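Local coordinates for soluble lytic transglycosylase B3 (Pseudomonas aeruginosa, PDB 5ANZ), which probably acts as a peptidoglycan lytic transglycosylase that cleaves and turns over the bacterial cell wall, and carries a bound calcium ion, at residues 215-220 / 234-239; 366-371 / 412-417; 299-304 / 315-320. All blocks are in the same frame, centred on the assembly; numbering follows the deposited sequence.

Contact 1 of 3, residues 215-220 / 234-239; sequences YAVDFD and ALASTA. With CA (calcium ion), chain B.
V217 packs on S237 and A236 of helix 231-244, at the entry of an EF-hand-like calcium loop. Such a loop is also known from the related transglycosylase Slt35. The loop leaves helix 209-215 at A216, which is buried and rests its CA and CB beside the S237 hydroxyl. The CB of V217 is directed toward the helix. V217 CB sits 3.9 Å from S237 OG. V217 CG1, anti to the backbone N (chi1 170°), reaches A236 CB at 3.8 Å. V217 CG2, beside the backbone N, meets A236 O at 3.9 Å. Both methyls thus lie on A236, one on its CB and the other at its carbonyl O. The backbone N of V217 donates to S237 OG at 2.9 Å, with an N-H...O angle of 161°. S237 OG is also hydrogen-bonded to D233 O one turn earlier, so this buried hydroxyl links the loop to the helix backbone. F219 comes down further along the loop. F219 CD1 is 3.9 Å from A236 CB, and V126 of helix 120-130 also touches the ring. The backbone N of F219 is hydrogen-bonded to D233 OD1, a calcium ligand. This ties the apolar packing to the metal site. D218 and D220 turn to the calcium ion, and D222, D233 and the carbonyl of K224 complete the protein ligands. D218 OD2 is held by the N of G223, while D218 OD1 binds calcium at 2.4 Å. D220 OD1 binds calcium at 2.3 Å, and water 1 is a further ligand at 2.4 Å.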
loop_
_atom_site.group_PDB
_atom_site.type_symbol
_atom_site.label_atom_id
_atom_site.label_comp_id
_atom_site.label_asym_id
_atom_site.label_seq_id
_atom_site.Cartn_x
_atom_site.Cartn_y
_atom_site.Cartn_z
ATOM N N TYR A 215 -10.796 12.551 4.687
ATOM C CA TYR A 215 -9.559 12.764 5.457
ATOM C C TYR A 215 -8.659 13.910 5.013
ATOM O O TYR A 215 -7.748 14.272 5.740
ATOM C CB TYR A 215 -8.712 11.482 5.464
ATOM C CG TYR A 215 -9.435 10.339 6.114
ATOM C CD1 TYR A 215 -9.499 10.244 7.494
ATOM C CD2 TYR A 215 -10.072 9.371 5.348
ATOM C CE1 TYR A 215 -10.188 9.189 8.106
ATOM C CE2 TYR A 215 -10.756 8.323 5.944
ATOM C CZ TYR A 215 -10.799 8.235 7.321
ATOM O OH TYR A 215 -11.486 7.198 7.908
ATOM N N ALA A 216 -8.892 14.488 3.844
ATOM C CA ALA A 216 -8.080 15.636 3.472
ATOM C C ALA A 216 -8.306 16.811 4.430
ATOM O O ALA A 216 -9.395 16.994 5.012
ATOM C CB ALA A 216 -8.357 16.060 2.031
ATOM N N VAL A 217 -7.249 17.592 4.586
ATOM C CA VAL A 217 -7.164 18.693 5.523
ATOM C C VAL A 217 -6.815 19.997 4.829
ATOM O O VAL A 217 -6.002 19.995 3.908
ATOM C CB VAL A 217 -6.076 18.397 6.586
ATOM C CG1 VAL A 217 -5.802 19.620 7.434
ATOM C CG2 VAL A 217 -6.485 17.194 7.437
ATOM N N ASP A 218 -7.408 21.105 5.274
ATOM C CA ASP A 218 -6.958 22.438 4.876
ATOM C C ASP A 218 -6.010 22.991 5.936
ATOM O O ASP A 218 -6.451 23.559 6.955
ATOM C CB ASP A 218 -8.159 23.378 4.682
ATOM C CG ASP A 218 -7.742 24.800 4.365
ATOM O OD1 ASP A 218 -6.575 25.010 3.962
ATOM O OD2 ASP A 218 -8.587 25.713 4.511
ATOM N N PHE A 219 -4.709 22.812 5.710
ATOM C CA PHE A 219 -3.702 23.169 6.695
ATOM C C PHE A 219 -3.594 24.668 6.893
ATOM O O PHE A 219 -3.492 25.138 8.018
ATOM C CB PHE A 219 -2.327 22.615 6.295
ATOM C CG PHE A 219 -1.235 22.975 7.260
ATOM C CD1 PHE A 219 -1.134 22.328 8.480
ATOM C CD2 PHE A 219 -0.298 23.951 6.944
ATOM C CE1 PHE A 219 -0.132 22.660 9.379
ATOM C CE2 PHE A 219 0.714 24.277 7.840
ATOM C CZ PHE A 219 0.797 23.625 9.052
ATOM N N ASP A 220 -3.612 25.421 5.802
ATOM C CA ASP A 220 -3.315 26.854 5.893
ATOM C C ASP A 220 -4.558 27.725 6.092
ATOM O O ASP A 220 -4.439 28.900 6.423
ATOM C CB ASP A 220 -2.555 27.310 4.647
ATOM C CG ASP A 220 -3.388 27.208 3.389
ATOM O OD1 ASP A 220 -3.707 26.079 2.975
ATOM O OD2 ASP A 220 -3.722 28.263 2.808
ATOM N N ALA A 234 -1.149 18.756 1.869
ATOM C CA ALA A 234 -0.798 17.365 1.582
ATOM C C ALA A 234 -0.241 16.653 2.807
ATOM O O ALA A 234 -0.647 15.539 3.111
ATOM C CB ALA A 234 0.235 17.296 0.439
ATOM N N LEU A 235 0.710 17.293 3.478
ATOM C CA LEU A 235 1.354 16.681 4.636
ATOM C C LEU A 235 0.351 16.514 5.787
ATOM O O LEU A 235 0.323 15.473 6.438
ATOM C CB LEU A 235 2.572 17.511 5.072
ATOM C CG LEU A 235 3.711 17.553 4.030
ATOM C CD1 LEU A 235 4.794 18.598 4.411
ATOM C CD2 LEU A 235 4.313 16.158 3.847
ATOM N N ALA A 236 -0.473 17.525 6.018
ATOM C CA ALA A 236 -1.456 17.417 7.092
ATOM C C ALA A 236 -2.482 16.341 6.768
ATOM O O ALA A 236 -2.940 15.626 7.676
ATOM C CB ALA A 236 -2.136 18.747 7.321
ATOM N N SER A 237 -2.856 16.234 5.489
ATOM C CA SER A 237 -3.813 15.222 5.068
ATOM C C SER A 237 -3.256 13.825 5.296
ATOM O O SER A 237 -3.956 12.938 5.788
ATOM C CB SER A 237 -4.198 15.403 3.588
ATOM O OG SER A 237 -4.828 16.654 3.383
ATOM N N THR A 238 -1.991 13.630 4.946
ATOM C CA THR A 238 -1.343 12.341 5.134
ATOM C C THR A 238 -1.340 11.967 6.607
ATOM O O THR A 238 -1.647 10.827 6.968
ATOM C CB THR A 238 0.085 12.379 4.602
ATOM O OG1 THR A 238 0.044 12.701 3.206
ATOM C CG2 THR A 238 0.790 11.017 4.803
ATOM N N ALA A 239 -0.994 12.933 7.451
ATOM C CA ALA A 239 -0.919 12.696 8.889
ATOM C C ALA A 239 -2.295 12.382 9.458
ATOM O O ALA A 239 -2.448 11.501 10.295
ATOM C CB ALA A 239 -0.321 13.915 9.600
HETATM CA CA CA B . -5.427 24.915 1.912
HETATM O O HOH W 1 -4.517 25.605 -0.157
#

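Contact 2 of 3, residues 366-371 / 412-417; sequences IELQRQ and ALLDRL
L368 and L417 form the tight end of this helix pair. Their CD1 methyls are 3.4 Å apart, closer than normal van der Waals contact. The axes of 366-371 and 412-417 approach to 10.2 Å and cross at 43°. L414 CD1 reaches over to the other backbone, 3.7 Å from L368 CA. L414 keeps CG anti to its backbone N (chi1 -164°), which sends the branch toward helix 366-371. L413 adds a lighter touch: L413 CD2 lies 4.1 Å from L368 CD1, the two side chains at about a right angle. I394 of helix 388-401 touches both L368 and L413. The other side is looser and more polar. E367 stretches out in an extended chain, and E367 OE1 passes 3.7 Å from L414 CD2. Its OE2 makes a salt bridge to R418, so the carboxylate is held from beyond the helix end. Q371 packs its CB 4.1 Å from L417 CD1. Leucines thus fill the inner side, and the carboxylate of E367 lies on the partly exposed side. Together with helix 388-401, this makes the small three-helix fold of the PG_binding_1 family, consistent with a peptidoglycan-binding domain.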
loop_
_atom_site.group_PDB
_atom_site.type_symbol
_atom_site.label_atom_id
_atom_site.label_comp_id
_atom_site.label_asym_id
_atom_site.label_seq_id
_atom_site.Cartn_x
_atom_site.Cartn_y
_atom_site.Cartn_z
ATOM N N ILE A 366 -1.383 -19.716 -10.312
ATOM C CA ILE A 366 -2.607 -20.454 -10.595
ATOM C C ILE A 366 -2.316 -21.936 -10.640
ATOM O O ILE A 366 -3.066 -22.751 -10.080
ATOM C CB ILE A 366 -3.239 -19.989 -11.925
ATOM C CG1 ILE A 366 -3.872 -18.613 -11.727
ATOM C CG2 ILE A 366 -4.265 -21.005 -12.431
ATOM C CD1 ILE A 366 -4.079 -17.846 -13.023
ATOM N N GLU A 367 -1.213 -22.289 -11.291
ATOM C CA GLU A 367 -0.819 -23.686 -11.381
ATOM C C GLU A 367 -0.582 -24.244 -9.982
ATOM O O GLU A 367 -0.976 -25.375 -9.690
ATOM C CB GLU A 367 0.436 -23.860 -12.236
ATOM C CG GLU A 367 0.725 -25.312 -12.598
ATOM C CD GLU A 367 2.034 -25.489 -13.345
ATOM O OE1 GLU A 367 2.694 -24.475 -13.666
ATOM O OE2 GLU A 367 2.407 -26.653 -13.609
ATOM N N LEU A 368 0.065 -23.449 -9.128
ATOM C CA LEU A 368 0.353 -23.875 -7.760
ATOM C C LEU A 368 -0.924 -24.211 -7.016
ATOM O O LEU A 368 -1.000 -25.228 -6.314
ATOM C CB LEU A 368 1.118 -22.788 -7.000
ATOM C CG LEU A 368 1.251 -23.059 -5.494
ATOM C CD1 LEU A 368 2.077 -24.305 -5.265
ATOM C CD2 LEU A 368 1.853 -21.861 -4.776
ATOM N N GLN A 369 -1.922 -23.346 -7.155
ATOM C CA GLN A 369 -3.189 -23.553 -6.460
ATOM C C GLN A 369 -3.882 -24.812 -6.961
ATOM O O GLN A 369 -4.466 -25.563 -6.169
ATOM C CB GLN A 369 -4.099 -22.335 -6.624
ATOM C CG GLN A 369 -3.697 -21.157 -5.729
ATOM C CD GLN A 369 -4.422 -19.872 -6.074
ATOM O OE1 GLN A 369 -4.765 -19.631 -7.229
ATOM N NE2 GLN A 369 -4.658 -19.035 -5.066
ATOM N N ARG A 370 -3.807 -25.053 -8.271
ATOM C CA ARG A 370 -4.430 -26.244 -8.848
ATOM C C ARG A 370 -3.698 -27.519 -8.411
ATOM O O ARG A 370 -4.327 -28.558 -8.161
ATOM C CB ARG A 370 -4.478 -26.137 -10.377
ATOM C CG ARG A 370 -5.451 -25.086 -10.890
ATOM C CD ARG A 370 -5.492 -25.073 -12.413
ATOM N NE ARG A 370 -6.468 -24.122 -12.938
ATOM C CZ ARG A 370 -6.354 -23.510 -14.111
ATOM N NH1 ARG A 370 -5.303 -23.749 -14.886
ATOM N NH2 ARG A 370 -7.289 -22.663 -14.516
ATOM N N GLN A 371 -2.375 -27.438 -8.299
ATOM C CA GLN A 371 -1.578 -28.597 -7.894
ATOM C C GLN A 371 -1.791 -28.922 -6.422
ATOM O O GLN A 371 -1.832 -30.096 -6.037
ATOM C CB GLN A 371 -0.089 -28.354 -8.168
ATOM C CG GLN A 371 0.317 -28.569 -9.620
ATOM C CD GLN A 371 0.419 -30.036 -9.966
ATOM O OE1 GLN A 371 1.498 -30.627 -9.902
ATOM N NE2 GLN A 371 -0.710 -30.642 -10.317
ATOM N N ALA A 412 10.626 -24.132 -6.709
ATOM C CA ALA A 412 11.023 -25.470 -6.284
ATOM C C ALA A 412 9.833 -26.242 -5.713
ATOM O O ALA A 412 9.730 -27.456 -5.892
ATOM C CB ALA A 412 12.144 -25.393 -5.266
ATOM N N LEU A 413 8.932 -25.536 -5.031
ATOM C CA LEU A 413 7.706 -26.165 -4.534
ATOM C C LEU A 413 6.829 -26.613 -5.694
ATOM O O LEU A 413 6.299 -27.724 -5.703
ATOM C CB LEU A 413 6.924 -25.209 -3.640
ATOM C CG LEU A 413 5.573 -25.711 -3.127
ATOM C CD1 LEU A 413 5.739 -26.995 -2.325
ATOM C CD2 LEU A 413 4.907 -24.625 -2.283
ATOM N N LEU A 414 6.674 -25.733 -6.676
ATOM C CA LEU A 414 5.940 -26.079 -7.876
ATOM C C LEU A 414 6.589 -27.272 -8.603
ATOM O O LEU A 414 5.888 -28.159 -9.095
ATOM C CB LEU A 414 5.847 -24.868 -8.806
ATOM C CG LEU A 414 4.804 -24.972 -9.916
ATOM C CD1 LEU A 414 3.429 -25.252 -9.318
ATOM C CD2 LEU A 414 4.786 -23.693 -10.733
ATOM N N ASP A 415 7.922 -27.295 -8.664
ATOM C CA ASP A 415 8.639 -28.395 -9.327
ATOM C C ASP A 415 8.449 -29.726 -8.597
ATOM O O ASP A 415 8.342 -30.783 -9.222
ATOM C CB ASP A 415 10.134 -28.091 -9.434
ATOM C CG ASP A 415 10.441 -27.015 -10.454
ATOM O OD1 ASP A 415 9.632 -26.828 -11.389
ATOM O OD2 ASP A 415 11.498 -26.360 -10.321
ATOM N N ARG A 416 8.436 -29.674 -7.272
ATOM C CA ARG A 416 8.223 -30.878 -6.475
ATOM C C ARG A 416 6.810 -31.408 -6.704
ATOM O O ARG A 416 6.604 -32.609 -6.883
ATOM C CB ARG A 416 8.459 -30.594 -4.990
ATOM C CG ARG A 416 8.139 -31.759 -4.074
ATOM C CD ARG A 416 9.061 -32.945 -4.318
ATOM N NE ARG A 416 9.557 -33.505 -3.064
ATOM C CZ ARG A 416 8.883 -34.372 -2.315
ATOM N NH1 ARG A 416 7.679 -34.781 -2.691
ATOM N NH2 ARG A 416 9.413 -34.827 -1.187
ATOM N N LEU A 417 5.846 -30.493 -6.713
ATOM C CA LEU A 417 4.441 -30.829 -6.912
ATOM C C LEU A 417 4.154 -31.534 -8.233
ATOM O O LEU A 417 3.239 -32.351 -8.307
ATOM C CB LEU A 417 3.590 -29.560 -6.818
ATOM C CG LEU A 417 3.266 -29.109 -5.393
ATOM C CD1 LEU A 417 2.782 -27.669 -5.375
ATOM C CD2 LEU A 417 2.217 -30.025 -4.789
#

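Contact 3 of 3, residues 299-304 / 315-320; sequences EQASLL and LVLHNF
V316, L315 and L304 have the most surface buried where the two strands of this beta hairpin meet. V316 pairs with S302 as an antiparallel hydrogen-bonded pair. V316 N gives its hydrogen to S302 O at 2.7 Å, and S302 N returns one to V316 O at 2.9 Å. Both bonds are fairly straight, at 166° and 164°. V316 O also takes a hydrogen from water 3. The V316 side chain splits its two methyls. V316 CG2 lies 3.5 Å from S302 O, alongside the partner strand. V316 CG1, anti to the carbonyl carbon (chi1 -62°), lies over one face of the F320 ring, four residues further along the chain. L304 joins them from the opposite strand. L304 CD2 is 4.1 Å from V316 CG1 and 3.9 Å from F320 CZ, and L304 meets F320 at about a right angle. The three side chains make one apolar cluster between the hairpin and the start of helix 318-324.

L315 faces the other side of the sheet, where it pairs with L303 as an antiparallel non-hydrogen-bonded pair. L315 CD2 reaches back to 3.7 Å from S302 O. A301 shares this face, and A301 CB touches L317 CD1 at 3.9 Å. Beyond A301 and L317, at Q300 and H318, water 2 bridges the chains. It donates to E299 OE1 and Q300 O and accepts from H318 N, at the first turn of the helix.

The hairpin strands lie inside a larger antiparallel sheet. Strand 274-275 flanks 300-304, and strand 254-258 flanks 313-316. Helix 276-280 packs on A301, L303 and L315, while helix 330-343 touches L304 and F320 on the other face.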
loop_
_atom_site.group_PDB
_atom_site.type_symbol
_atom_site.label_atom_id
_atom_site.label_comp_id
_atom_site.label_asym_id
_atom_site.label_seq_id
_atom_site.Cartn_x
_atom_site.Cartn_y
_atom_site.Cartn_z
ATOM N N GLU A 299 3.418 -4.799 23.864
ATOM C CA GLU A 299 2.875 -4.450 22.551
ATOM C C GLU A 299 2.635 -5.663 21.655
ATOM O O GLU A 299 3.488 -6.551 21.546
ATOM C CB GLU A 299 3.812 -3.473 21.828
ATOM C CG GLU A 299 3.771 -2.065 22.371
ATOM C CD GLU A 299 2.398 -1.438 22.226
ATOM O OE1 GLU A 299 1.705 -1.728 21.222
ATOM O OE2 GLU A 299 2.004 -0.667 23.120
ATOM N N GLN A 300 1.484 -5.678 20.989
ATOM C CA GLN A 300 1.135 -6.786 20.112
ATOM C C GLN A 300 1.912 -6.700 18.810
ATOM O O GLN A 300 2.014 -5.634 18.200
ATOM C CB GLN A 300 -0.363 -6.801 19.822
ATOM C CG GLN A 300 -1.226 -7.058 21.038
ATOM C CD GLN A 300 -1.134 -8.486 21.522
ATOM O OE1 GLN A 300 -0.948 -9.408 20.732
ATOM N NE2 GLN A 300 -1.261 -8.678 22.828
ATOM N N ALA A 301 2.466 -7.824 18.379
ATOM C CA ALA A 301 3.224 -7.826 17.129
ATOM C C ALA A 301 2.993 -9.103 16.336
ATOM O O ALA A 301 2.658 -10.139 16.902
ATOM C CB ALA A 301 4.717 -7.633 17.418
ATOM N N SER A 302 3.188 -9.019 15.024
ATOM C CA SER A 302 3.111 -10.159 14.117
ATOM C C SER A 302 4.469 -10.388 13.478
ATOM O O SER A 302 5.254 -9.445 13.341
ATOM C CB SER A 302 2.069 -9.931 13.018
ATOM O OG SER A 302 0.782 -9.734 13.574
ATOM N N LEU A 303 4.723 -11.633 13.083
ATOM C CA LEU A 303 5.963 -12.004 12.400
ATOM C C LEU A 303 5.813 -11.929 10.881
ATOM O O LEU A 303 4.928 -12.568 10.297
ATOM C CB LEU A 303 6.392 -13.412 12.814
ATOM C CG LEU A 303 7.524 -14.033 11.997
ATOM C CD1 LEU A 303 8.807 -13.264 12.212
ATOM C CD2 LEU A 303 7.700 -15.500 12.391
ATOM N N LEU A 304 6.673 -11.129 10.248
ATOM C CA LEU A 304 6.693 -11.004 8.799
ATOM C C LEU A 304 7.957 -11.624 8.185
ATOM O O LEU A 304 9.078 -11.301 8.592
ATOM C CB LEU A 304 6.591 -9.529 8.412
ATOM C CG LEU A 304 6.592 -9.125 6.941
ATOM C CD1 LEU A 304 5.303 -9.525 6.243
ATOM C CD2 LEU A 304 6.808 -7.625 6.854
ATOM N N LEU A 315 9.453 -8.309 13.259
ATOM C CA LEU A 315 8.236 -8.221 14.065
ATOM C C LEU A 315 7.588 -6.905 13.701
ATOM O O LEU A 315 8.262 -5.881 13.716
ATOM C CB LEU A 315 8.517 -8.277 15.562
ATOM C CG LEU A 315 8.881 -9.667 16.065
ATOM C CD1 LEU A 315 9.164 -9.635 17.554
ATOM C CD2 LEU A 315 7.739 -10.629 15.749
ATOM N N VAL A 316 6.298 -6.919 13.372
ATOM C CA VAL A 316 5.644 -5.674 12.986
ATOM C C VAL A 316 4.509 -5.345 13.952
ATOM O O VAL A 316 3.767 -6.215 14.406
ATOM C CB VAL A 316 5.142 -5.716 11.539
ATOM C CG1 VAL A 316 6.330 -5.887 10.592
ATOM C CG2 VAL A 316 4.123 -6.833 11.321
ATOM N N LEU A 317 4.448 -4.069 14.300
ATOM C CA LEU A 317 3.593 -3.608 15.383
ATOM C C LEU A 317 2.407 -2.853 14.817
ATOM O O LEU A 317 2.178 -2.836 13.613
ATOM C CB LEU A 317 4.369 -2.724 16.357
ATOM C CG LEU A 317 5.220 -3.441 17.416
ATOM C CD1 LEU A 317 6.338 -4.197 16.766
ATOM C CD2 LEU A 317 5.750 -2.444 18.456
ATOM N N HIS A 318 1.654 -2.241 15.719
ATOM C CA HIS A 318 0.421 -1.568 15.359
ATOM C C HIS A 318 0.613 -0.532 14.253
ATOM O O HIS A 318 -0.230 -0.428 13.359
ATOM C CB HIS A 318 -0.179 -0.904 16.600
ATOM C CG HIS A 318 -1.603 -0.474 16.424
ATOM N ND1 HIS A 318 -2.617 -1.362 16.146
ATOM C CD2 HIS A 318 -2.179 0.753 16.488
ATOM C CE1 HIS A 318 -3.760 -0.703 16.043
ATOM N NE2 HIS A 318 -3.519 0.579 16.246
ATOM N N ASN A 319 1.715 0.219 14.299
ATOM C CA ASN A 319 1.905 1.270 13.298
ATOM C C ASN A 319 2.118 0.694 11.897
ATOM O O ASN A 319 1.811 1.345 10.898
ATOM C CB ASN A 319 3.065 2.197 13.688
ATOM C CG ASN A 319 2.676 3.196 14.776
ATOM O OD1 ASN A 319 1.503 3.342 15.120
ATOM N ND2 ASN A 319 3.659 3.898 15.312
ATOM N N PHE A 320 2.628 -0.537 11.819
ATOM C CA PHE A 320 2.678 -1.250 10.537
ATOM C C PHE A 320 1.261 -1.473 10.006
ATOM O O PHE A 320 0.994 -1.297 8.818
ATOM C CB PHE A 320 3.413 -2.589 10.699
ATOM C CG PHE A 320 3.746 -3.270 9.399
ATOM C CD1 PHE A 320 4.910 -2.940 8.722
ATOM C CD2 PHE A 320 2.933 -4.268 8.890
ATOM C CE1 PHE A 320 5.252 -3.579 7.538
ATOM C CE2 PHE A 320 3.266 -4.918 7.704
ATOM C CZ PHE A 320 4.435 -4.562 7.031
HETATM O O HOH W 2 1.782 -2.876 18.538
HETATM O O HOH W 3 0.850 -6.398 14.125
#

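The three contacts follow one another along the chain, and none encloses or crosses another. Contact 1 comes first. It closes the short calcium loop between helices 209-215 and 231-244. Contact 3 follows and closes the hairpin of strands 300-304 and 313-316, which leads through L317 into helix 318-324. Both belong to the transglycosylase domain, with centres about 26 Å apart. Contact 2 is last and spans the longest loop. It brings helix 411-417 back onto helix 362-374 in the putative peptidoglycan-binding region. Its centre is about 46 Å from that of contact 1, across the molecule, and about 30 Å from that of contact 3.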